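PDB 3TQU: dITP/XTP pyrophosphatase from Coxiella burnetii, which probably hydrolyses non-canonical purine nucleoside triphosphates such as XTP, dITP and ITP to their monophosphates and diphosphate, keeping them out of DNA and RNA. Local coordinates for residues P67-D72 with C123-M128; L5-A10 with L27-I32; L137-V142 with E191-V196; S47-N52 with P84-S89. All blocks are in the same frame, centred on the assembly; numbering follows the deposited sequence.

Contacts 1 and 2 are strand pairings in one mixed sheet. Contact 1 is antiparallel and buried near its middle. Contact 2 is parallel, lies at one outer edge and is only partly buried. They are joined directly, since V8 of contact 2 bonds through its backbone to P67 and L69 of contact 1. Contact 3, partly buried, lays helix 185-199 on the strand next to 118-128, and L193 reaches L69 of contact 1. Contact 4, also buried, joins the start of helix 49-64 to the 84-89 loop, and its N52 bonds to D72 of contact 1. Backbone bonds dominate contacts 1 and 2. Contact 3 mixes a side-chain amide with apolar packing, and contact 4 is held across its segments by packing alone.

Contact 1. Residues P67-D72 with C123-M128; sequences PALADD and CVIALM. With CA (calcium ion), chain E.
L69 packs against I125 and against L127, its partner across the pairing, on one face of two strands. Its CG is anti to the backbone N (chi1 -175°), which brings the branched end against I125, and the two side chains cross obliquely. L69 CD2 lies 3.7 Å from I125 CG2. L127 reaches back to the base of L69, with its CD1 3.9 Å from L69 CB. The same methyl, L127 CD1, also comes 3.3 Å from the backbone O of A68. L193 of helix 185-199 packs on L69, and A189 of that helix on I125. The strands, 68-72 and 123-128, run antiparallel near the middle of the mixed HAM1 sheet. A68 and M128, A70 and A126, and D72 and V124 are the hydrogen-bonded pairs. The A126 N to A70 O bond is 2.7 Å long and close to straight, at 170°. The A68 and M128 side chains share the face opposite L69, with M128 CB 4.0 Å from A68 O. At the far end, D72 N bonds to V124 O at 2.9 Å. D72 OD1 binds the calcium ion at 2.6 Å together with E44, while OD2 accepts from water 1, itself a calcium ligand, and from N52. D72 is the predicted proton acceptor and magnesium ligand. D71, on the L69 face, forms a salt bridge with K16, a predicted substrate-binding residue.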
# COMPACT_ATOMS: atom_id res chain seq x y z
N PRO A 67 6.35 10.30 -14.19
CA PRO A 67 5.59 9.72 -13.08
C PRO A 67 4.40 8.95 -13.64
O PRO A 67 3.90 9.33 -14.69
CB PRO A 67 5.10 10.95 -12.31
CG PRO A 67 6.06 12.04 -12.66
CD PRO A 67 6.46 11.77 -14.08
N ALA A 68 3.96 7.90 -12.97
CA ALA A 68 2.88 7.09 -13.50
C ALA A 68 1.91 6.68 -12.40
O ALA A 68 2.32 6.44 -11.26
CB ALA A 68 3.42 5.87 -14.22
N LEU A 69 0.63 6.61 -12.75
CA LEU A 69 -0.41 6.26 -11.81
C LEU A 69 -1.21 5.08 -12.33
O LEU A 69 -1.62 5.07 -13.50
CB LEU A 69 -1.33 7.46 -11.57
CG LEU A 69 -2.42 7.34 -10.51
CD1 LEU A 69 -2.79 8.71 -9.99
CD2 LEU A 69 -3.65 6.61 -11.06
N ALA A 70 -1.41 4.08 -11.48
CA ALA A 70 -2.21 2.93 -11.87
C ALA A 70 -3.11 2.51 -10.72
O ALA A 70 -2.89 2.90 -9.57
CB ALA A 70 -1.31 1.77 -12.28
N ASP A 71 -4.14 1.73 -11.02
CA ASP A 71 -5.00 1.20 -9.97
C ASP A 71 -5.31 -0.26 -10.24
O ASP A 71 -5.22 -0.73 -11.38
CB ASP A 71 -6.31 1.99 -9.87
CG ASP A 71 -7.40 1.43 -10.77
OD1 ASP A 71 -7.61 1.98 -11.87
OD2 ASP A 71 -8.04 0.43 -10.39
N ASP A 72 -5.67 -0.98 -9.19
CA ASP A 72 -6.28 -2.29 -9.34
C ASP A 72 -7.48 -2.37 -8.41
O ASP A 72 -7.49 -1.77 -7.33
CB ASP A 72 -5.29 -3.42 -9.06
CG ASP A 72 -5.84 -4.77 -9.43
OD1 ASP A 72 -6.78 -4.80 -10.25
OD2 ASP A 72 -5.36 -5.80 -8.92
N CYS A 123 -10.53 -0.40 -4.21
CA CYS A 123 -9.76 0.28 -5.24
C CYS A 123 -8.44 0.75 -4.66
O CYS A 123 -8.42 1.53 -3.71
CB CYS A 123 -10.53 1.47 -5.81
SG CYS A 123 -9.55 2.44 -6.99
N VAL A 124 -7.34 0.27 -5.23
CA VAL A 124 -6.03 0.67 -4.76
C VAL A 124 -5.31 1.41 -5.88
O VAL A 124 -5.11 0.86 -6.97
CB VAL A 124 -5.17 -0.53 -4.32
CG1 VAL A 124 -3.80 -0.06 -3.81
CG2 VAL A 124 -5.90 -1.32 -3.24
N ILE A 125 -4.95 2.65 -5.61
CA ILE A 125 -4.24 3.49 -6.56
C ILE A 125 -2.78 3.60 -6.13
O ILE A 125 -2.49 3.81 -4.95
CB ILE A 125 -4.86 4.90 -6.63
CG1 ILE A 125 -6.29 4.81 -7.16
CG2 ILE A 125 -4.02 5.84 -7.49
CD1 ILE A 125 -7.04 6.14 -7.16
N ALA A 126 -1.87 3.44 -7.08
CA ALA A 126 -0.46 3.65 -6.81
C ALA A 126 0.08 4.74 -7.72
O ALA A 126 -0.14 4.71 -8.93
CB ALA A 126 0.33 2.35 -7.00
N LEU A 127 0.75 5.71 -7.13
CA LEU A 127 1.41 6.77 -7.89
C LEU A 127 2.92 6.70 -7.66
O LEU A 127 3.39 6.85 -6.53
CB LEU A 127 0.88 8.14 -7.46
CG LEU A 127 1.56 9.36 -8.09
CD1 LEU A 127 1.55 9.24 -9.60
CD2 LEU A 127 0.89 10.65 -7.63
N MSE A 128 3.66 6.46 -8.74
CA MSE A 128 5.12 6.36 -8.67
C MSE A 128 5.78 7.60 -9.26
O MSE A 128 5.39 8.05 -10.33
CB MSE A 128 5.60 5.13 -9.44
CG MSE A 128 5.03 3.81 -8.96
SE MSE A 128 6.21 2.93 -7.70
CE MSE A 128 7.63 2.40 -8.93
CA CA E . -7.09 -5.92 -12.54
O HOH W 1 -6.55 -7.62 -10.59
O HOH W 2 -8.64 -7.61 -13.81
O HOH W 3 -9.45 -5.32 -11.62
O HOH W 4 -7.31 -3.54 -13.29
O HOH W 5 -7.70 -5.49 -15.08

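Contact 2. Residues L5-A10 with L27-I32; sequences LEIVLA and LEIKFI
K30 N donates to L5 O at 2.8 Å, in a nearly straight bond. I7 N then reaches K30 O at 3.0 Å, and I32 N returns to I7 O. The last bond runs from L9 N to I32 O, also 2.8 Å. At the opposite end L5 N makes a longer bond to E28 O. Water 6 bridges the same two atoms, and E28 is the centre of an inverse gamma turn. This is the parallel pairing of a beta-alpha-beta unit: strand 5-9, helix 14-23 and the outer strand 29-33. The side chains divide between two faces. On one, I7 and F31 lie side by side and point the same way. I7 CG2 is 3.6 Å from F31 CE1, while I7 CD1 meets I29 CG2 at 3.8 Å. L17 and M20 of helix 14-23 pack on F31. L5 runs alongside I29 at the more exposed end. The other face carries E6, V8, K30 and I32. E6 meets I32 at a slant, with E6 OE2 3.9 Å from I32 CD1. E6 OE2 and K30 NZ stay 4.6 Å apart, beyond a salt bridge.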
# COMPACT_ATOMS: atom_id res chain seq x y z
N LEU A 5 2.44 19.77 -14.55
CA LEU A 5 2.86 18.44 -14.13
C LEU A 5 2.23 17.39 -15.03
O LEU A 5 1.01 17.38 -15.22
CB LEU A 5 2.45 18.20 -12.67
CG LEU A 5 2.79 16.84 -12.06
CD1 LEU A 5 4.28 16.54 -12.18
CD2 LEU A 5 2.34 16.78 -10.61
N GLU A 6 3.06 16.52 -15.59
CA GLU A 6 2.57 15.44 -16.45
C GLU A 6 2.66 14.09 -15.76
O GLU A 6 3.73 13.67 -15.32
CB GLU A 6 3.38 15.40 -17.76
CG GLU A 6 3.16 16.60 -18.67
CD GLU A 6 3.90 16.46 -19.98
OE1 GLU A 6 5.07 16.00 -19.97
OE2 GLU A 6 3.32 16.80 -21.03
N ILE A 7 1.52 13.40 -15.66
CA ILE A 7 1.50 12.07 -15.07
C ILE A 7 0.87 11.07 -16.04
O ILE A 7 -0.19 11.33 -16.60
CB ILE A 7 0.73 12.04 -13.74
CG1 ILE A 7 1.32 13.06 -12.75
CG2 ILE A 7 0.75 10.65 -13.12
CD1 ILE A 7 0.55 13.18 -11.45
N VAL A 8 1.53 9.94 -16.24
CA VAL A 8 1.03 8.92 -17.15
C VAL A 8 0.01 8.03 -16.45
O VAL A 8 0.23 7.57 -15.33
CB VAL A 8 2.17 8.03 -17.68
CG1 VAL A 8 1.61 6.85 -18.47
CG2 VAL A 8 3.12 8.85 -18.54
N LEU A 9 -1.12 7.80 -17.12
CA LEU A 9 -2.14 6.90 -16.63
C LEU A 9 -1.98 5.55 -17.32
O LEU A 9 -2.02 5.46 -18.55
CB LEU A 9 -3.53 7.47 -16.94
CG LEU A 9 -4.72 6.88 -16.16
CD1 LEU A 9 -4.62 7.24 -14.69
CD2 LEU A 9 -6.03 7.39 -16.74
N ALA A 10 -1.77 4.49 -16.53
CA ALA A 10 -1.53 3.17 -17.10
C ALA A 10 -2.77 2.58 -17.77
O ALA A 10 -2.67 1.76 -18.68
CB ALA A 10 -1.00 2.22 -16.03
N LEU A 27 -6.47 21.61 -10.54
CA LEU A 27 -5.04 21.48 -10.33
C LEU A 27 -4.29 21.53 -11.65
O LEU A 27 -4.82 21.15 -12.69
CB LEU A 27 -4.72 20.16 -9.61
CG LEU A 27 -5.24 20.00 -8.18
CD1 LEU A 27 -4.98 18.59 -7.67
CD2 LEU A 27 -4.62 21.04 -7.26
N GLU A 28 -3.05 22.00 -11.63
CA GLU A 28 -2.25 22.06 -12.84
C GLU A 28 -1.56 20.72 -13.11
O GLU A 28 -0.33 20.61 -13.01
CB GLU A 28 -1.21 23.18 -12.78
CG GLU A 28 -1.82 24.57 -12.74
CD GLU A 28 -2.91 24.74 -13.78
OE1 GLU A 28 -4.09 24.85 -13.38
OE2 GLU A 28 -2.59 24.77 -14.99
N ILE A 29 -2.36 19.71 -13.43
CA ILE A 29 -1.84 18.39 -13.74
C ILE A 29 -2.50 17.84 -15.00
O ILE A 29 -3.71 17.98 -15.18
CB ILE A 29 -2.06 17.40 -12.58
CG1 ILE A 29 -1.42 17.92 -11.30
CG2 ILE A 29 -1.51 16.03 -12.94
CD1 ILE A 29 -1.51 16.96 -10.14
N LYS A 30 -1.71 17.21 -15.86
CA LYS A 30 -2.22 16.62 -17.08
C LYS A 30 -1.94 15.13 -17.12
O LYS A 30 -0.78 14.71 -17.10
CB LYS A 30 -1.59 17.29 -18.31
CG LYS A 30 -2.03 16.69 -19.64
CD LYS A 30 -1.20 17.24 -20.79
CE LYS A 30 -1.31 18.75 -20.88
NZ LYS A 30 -0.41 19.32 -21.92
N PHE A 31 -3.00 14.33 -17.15
CA PHE A 31 -2.84 12.89 -17.25
C PHE A 31 -2.79 12.43 -18.70
O PHE A 31 -3.61 12.84 -19.53
CB PHE A 31 -3.94 12.16 -16.48
CG PHE A 31 -3.72 12.15 -15.00
CD1 PHE A 31 -3.05 11.10 -14.39
CD2 PHE A 31 -4.16 13.21 -14.21
CE1 PHE A 31 -2.84 11.10 -13.02
CE2 PHE A 31 -3.95 13.21 -12.85
CZ PHE A 31 -3.29 12.15 -12.25
N ILE A 32 -1.82 11.58 -19.01
CA ILE A 32 -1.64 11.07 -20.36
C ILE A 32 -1.69 9.55 -20.34
O ILE A 32 -0.88 8.90 -19.68
CB ILE A 32 -0.28 11.51 -20.93
CG1 ILE A 32 -0.12 13.03 -20.81
CG2 ILE A 32 -0.13 11.04 -22.38
CD1 ILE A 32 1.24 13.53 -21.24
O HOH W 6 2.02 21.81 -12.43

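Contact 3. Residues L137-V142 with E191-V196; sequences LICHGV and EQLSTV
The flat amide of Q192 meets the backbone of H140 with both of its polar atoms. NE2 of Q192 donates to H140 O at 3.0 Å and 163°. The acceptor lies close to the amide plane. Relative to the H140 carbonyl, the donor stands well above the plane and off the lone pairs. OE1 of Q192 takes a weak bond from H140 N, at 3.1 Å and 126°. The chain of Q192 is extended beyond CG, which carries the amide from the helix to the strand. The H140 side chain leaves the backbone on the side away from the helix. Its NE2 bonds to H122, and the two rings meet with their planes inclined. A135 of the second subunit packs on H140. Next along the strand, C139 points toward the helix. Its SG lies 3.6 Å from L193 N and 4.0 Å from L193 CB. L137 completes the apolar part. Its CD2 methyl is 3.8 Å from L193 CD1, where the side chains cross, and also 3.8 Å from V196 CG1. L137 and V196 meet tip to tip. L193 is buried, whereas V196 is exposed, so this packing runs outward to the surface. H185, at the start of the helix, is a predicted substrate-binding residue. Helix 185-199 here packs on one face of the mixed sheet, an alpha/beta layer arrangement of the HAM1 family.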
# COMPACT_ATOMS: atom_id res chain seq x y z
N LEU A 137 2.93 6.63 -3.55
CA LEU A 137 1.71 6.99 -2.85
C LEU A 137 0.70 5.87 -3.05
O LEU A 137 0.46 5.46 -4.19
CB LEU A 137 1.14 8.29 -3.41
CG LEU A 137 -0.23 8.73 -2.88
CD1 LEU A 137 -0.17 8.96 -1.37
CD2 LEU A 137 -0.70 9.98 -3.60
N ILE A 138 0.14 5.37 -1.96
CA ILE A 138 -0.88 4.33 -2.05
C ILE A 138 -2.19 4.84 -1.48
O ILE A 138 -2.26 5.25 -0.32
CB ILE A 138 -0.46 3.06 -1.27
CG1 ILE A 138 0.89 2.54 -1.77
CG2 ILE A 138 -1.54 1.99 -1.37
CD1 ILE A 138 0.89 2.13 -3.23
N CYS A 139 -3.23 4.84 -2.31
CA CYS A 139 -4.57 5.22 -1.86
C CYS A 139 -5.47 4.00 -1.91
O CYS A 139 -5.60 3.36 -2.95
CB CYS A 139 -5.14 6.33 -2.74
SG CYS A 139 -4.14 7.83 -2.76
N HIS A 140 -6.10 3.67 -0.78
CA HIS A 140 -6.91 2.46 -0.71
C HIS A 140 -8.36 2.77 -0.34
O HIS A 140 -8.66 3.09 0.81
CB HIS A 140 -6.30 1.47 0.27
CG HIS A 140 -6.99 0.14 0.30
ND1 HIS A 140 -6.48 -0.95 0.98
CD2 HIS A 140 -8.15 -0.28 -0.27
CE1 HIS A 140 -7.30 -1.98 0.83
NE2 HIS A 140 -8.32 -1.60 0.08
N GLY A 141 -9.25 2.67 -1.32
CA GLY A 141 -10.67 2.90 -1.10
C GLY A 141 -11.42 1.61 -0.86
O GLY A 141 -11.21 0.61 -1.56
N VAL A 142 -12.30 1.62 0.14
CA VAL A 142 -13.07 0.43 0.49
C VAL A 142 -14.55 0.75 0.58
O VAL A 142 -14.96 1.70 1.25
CB VAL A 142 -12.60 -0.19 1.82
CG1 VAL A 142 -13.47 -1.38 2.19
CG2 VAL A 142 -11.14 -0.59 1.73
N GLU A 191 -10.69 10.53 -3.90
CA GLU A 191 -10.72 11.66 -2.98
C GLU A 191 -9.47 11.69 -2.10
O GLU A 191 -8.95 12.76 -1.79
CB GLU A 191 -12.00 11.67 -2.13
CG GLU A 191 -12.21 10.45 -1.25
CD GLU A 191 -11.63 10.62 0.14
OE1 GLU A 191 -11.73 9.67 0.94
OE2 GLU A 191 -11.09 11.71 0.45
N GLN A 192 -8.97 10.51 -1.72
CA GLN A 192 -7.72 10.40 -0.98
C GLN A 192 -6.57 10.94 -1.83
O GLN A 192 -5.72 11.69 -1.34
CB GLN A 192 -7.43 8.94 -0.61
CG GLN A 192 -8.47 8.30 0.30
CD GLN A 192 -8.20 6.82 0.53
OE1 GLN A 192 -7.07 6.36 0.36
NE2 GLN A 192 -9.23 6.07 0.90
N LEU A 193 -6.56 10.54 -3.10
CA LEU A 193 -5.56 11.01 -4.05
C LEU A 193 -5.62 12.53 -4.24
O LEU A 193 -4.59 13.21 -4.23
CB LEU A 193 -5.75 10.32 -5.41
CG LEU A 193 -4.78 10.74 -6.52
CD1 LEU A 193 -3.38 10.26 -6.21
CD2 LEU A 193 -5.24 10.20 -7.86
N SER A 194 -6.83 13.05 -4.40
CA SER A 194 -7.02 14.49 -4.59
C SER A 194 -6.50 15.28 -3.40
O SER A 194 -5.85 16.30 -3.55
CB SER A 194 -8.49 14.81 -4.83
OG SER A 194 -8.66 16.20 -5.03
N THR A 195 -6.82 14.80 -2.20
CA THR A 195 -6.37 15.46 -0.99
C THR A 195 -4.85 15.61 -0.98
O THR A 195 -4.32 16.68 -0.66
CB THR A 195 -6.82 14.70 0.27
OG1 THR A 195 -8.25 14.75 0.37
CG2 THR A 195 -6.22 15.33 1.52
N VAL A 196 -4.15 14.54 -1.35
CA VAL A 196 -2.69 14.57 -1.36
C VAL A 196 -2.15 15.49 -2.45
O VAL A 196 -1.26 16.30 -2.21
CB VAL A 196 -2.10 13.16 -1.53
CG1 VAL A 196 -0.58 13.22 -1.66
CG2 VAL A 196 -2.50 12.27 -0.36

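Contact 4. Residues S47-N52 with P84-S89; sequences STFVEN and PGVFSS
V86 pushes its CG1 methyl into the start of helix 49-64, where T48 is the N-cap and forms a capping box with E51. This is the tight part of the contact. V86 CG1 lies 3.6 Å from S47 O and 3.6 Å from T48 C. It also comes 3.9 Å from F49 CD1 and 3.9 Å from N52 ND2. With CG1 anti to the carbonyl carbon (chi1 -67°), V86 turns this branch into the helix start, while its CG2 rests 3.9 Å from S47 O. The F49 ring extends the packing. Its edge meets the backbone of G85, with F49 CE1 3.5 Å from G85 O. The N52 side chain crosses that of V86 at about a right angle. Its OD1 accepts from G46 N, while ND2 lies against V86.

The looser part is made by the S47 side chain and F87. S47 is partly exposed and its CB is directed away from the loop; its backbone O belongs to the tight part. F87 is exposed and scarcely takes part. The helix start also faces the second subunit: E51 OE1 forms a salt bridge with R58 of that subunit, and P134 there packs on F49. Inside the loop, G85 O accepts from both S88 N and S88 OG, the hydroxyl bond being 2.7 Å long and on a lone pair of G85 O.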
# COMPACT_ATOMS: atom_id res chain seq x y z
N SER A 47 -0.91 -11.01 -6.03
CA SER A 47 -2.01 -11.62 -5.30
C SER A 47 -2.80 -10.59 -4.49
O SER A 47 -3.81 -10.93 -3.87
CB SER A 47 -1.51 -12.75 -4.41
OG SER A 47 -1.03 -13.82 -5.20
N THR A 48 -2.34 -9.34 -4.51
CA THR A 48 -3.06 -8.24 -3.89
C THR A 48 -3.27 -7.12 -4.91
O THR A 48 -2.48 -6.98 -5.85
CB THR A 48 -2.29 -7.63 -2.72
OG1 THR A 48 -1.04 -7.10 -3.19
CG2 THR A 48 -2.02 -8.68 -1.65
N PHE A 49 -4.32 -6.33 -4.72
CA PHE A 49 -4.57 -5.19 -5.59
C PHE A 49 -3.37 -4.25 -5.60
O PHE A 49 -2.96 -3.76 -6.65
CB PHE A 49 -5.84 -4.44 -5.17
CG PHE A 49 -7.06 -5.31 -5.09
CD1 PHE A 49 -7.56 -5.93 -6.22
CD2 PHE A 49 -7.72 -5.50 -3.88
CE1 PHE A 49 -8.68 -6.73 -6.15
CE2 PHE A 49 -8.84 -6.30 -3.80
CZ PHE A 49 -9.32 -6.92 -4.94
N VAL A 50 -2.81 -4.00 -4.42
CA VAL A 50 -1.70 -3.06 -4.32
C VAL A 50 -0.49 -3.52 -5.14
O VAL A 50 0.16 -2.71 -5.79
CB VAL A 50 -1.29 -2.81 -2.85
CG1 VAL A 50 -0.87 -4.10 -2.18
CG2 VAL A 50 -0.18 -1.78 -2.79
N GLU A 51 -0.22 -4.82 -5.14
CA GLU A 51 0.88 -5.36 -5.94
C GLU A 51 0.66 -5.13 -7.44
O GLU A 51 1.60 -4.80 -8.17
CB GLU A 51 1.08 -6.85 -5.66
CG GLU A 51 1.83 -7.12 -4.35
CD GLU A 51 1.83 -8.58 -3.97
OE1 GLU A 51 0.74 -9.16 -3.84
OE2 GLU A 51 2.93 -9.16 -3.80
N ASN A 52 -0.56 -5.32 -7.90
CA ASN A 52 -0.87 -5.12 -9.31
C ASN A 52 -0.83 -3.64 -9.69
O ASN A 52 -0.33 -3.27 -10.76
CB ASN A 52 -2.22 -5.74 -9.67
CG ASN A 52 -2.17 -7.25 -9.71
OD1 ASN A 52 -1.16 -7.84 -10.10
ND2 ASN A 52 -3.26 -7.90 -9.30
N PRO A 84 -13.87 -13.03 -5.31
CA PRO A 84 -12.89 -13.36 -6.36
C PRO A 84 -11.59 -12.57 -6.24
O PRO A 84 -10.60 -12.96 -6.86
CB PRO A 84 -13.63 -12.97 -7.64
CG PRO A 84 -14.58 -11.91 -7.23
CD PRO A 84 -15.02 -12.28 -5.84
N GLY A 85 -11.59 -11.49 -5.46
CA GLY A 85 -10.38 -10.71 -5.22
C GLY A 85 -9.68 -10.27 -6.49
O GLY A 85 -10.28 -9.62 -7.34
N VAL A 86 -8.40 -10.61 -6.62
CA VAL A 86 -7.63 -10.22 -7.80
C VAL A 86 -8.05 -11.02 -9.02
O VAL A 86 -7.62 -10.73 -10.14
CB VAL A 86 -6.10 -10.33 -7.57
CG1 VAL A 86 -5.65 -9.32 -6.53
CG2 VAL A 86 -5.72 -11.74 -7.15
N PHE A 87 -8.88 -12.03 -8.81
CA PHE A 87 -9.43 -12.83 -9.90
C PHE A 87 -10.85 -12.37 -10.23
O PHE A 87 -11.60 -13.10 -10.87
CB PHE A 87 -9.44 -14.32 -9.53
CG PHE A 87 -8.09 -14.85 -9.14
CD1 PHE A 87 -7.23 -15.35 -10.09
CD2 PHE A 87 -7.68 -14.83 -7.81
CE1 PHE A 87 -5.98 -15.84 -9.74
CE2 PHE A 87 -6.44 -15.31 -7.45
CZ PHE A 87 -5.59 -15.82 -8.41
N SER A 88 -11.20 -11.17 -9.79
CA SER A 88 -12.53 -10.62 -10.03
C SER A 88 -12.91 -10.68 -11.51
O SER A 88 -14.04 -11.04 -11.86
CB SER A 88 -12.64 -9.17 -9.54
OG SER A 88 -12.79 -9.10 -8.12
N SER A 89 -11.97 -10.33 -12.38
CA SER A 89 -12.24 -10.31 -13.82
C SER A 89 -12.13 -11.69 -14.45
O SER A 89 -12.69 -11.93 -15.52
CB SER A 89 -11.29 -9.33 -14.52
OG SER A 89 -9.94 -9.72 -14.34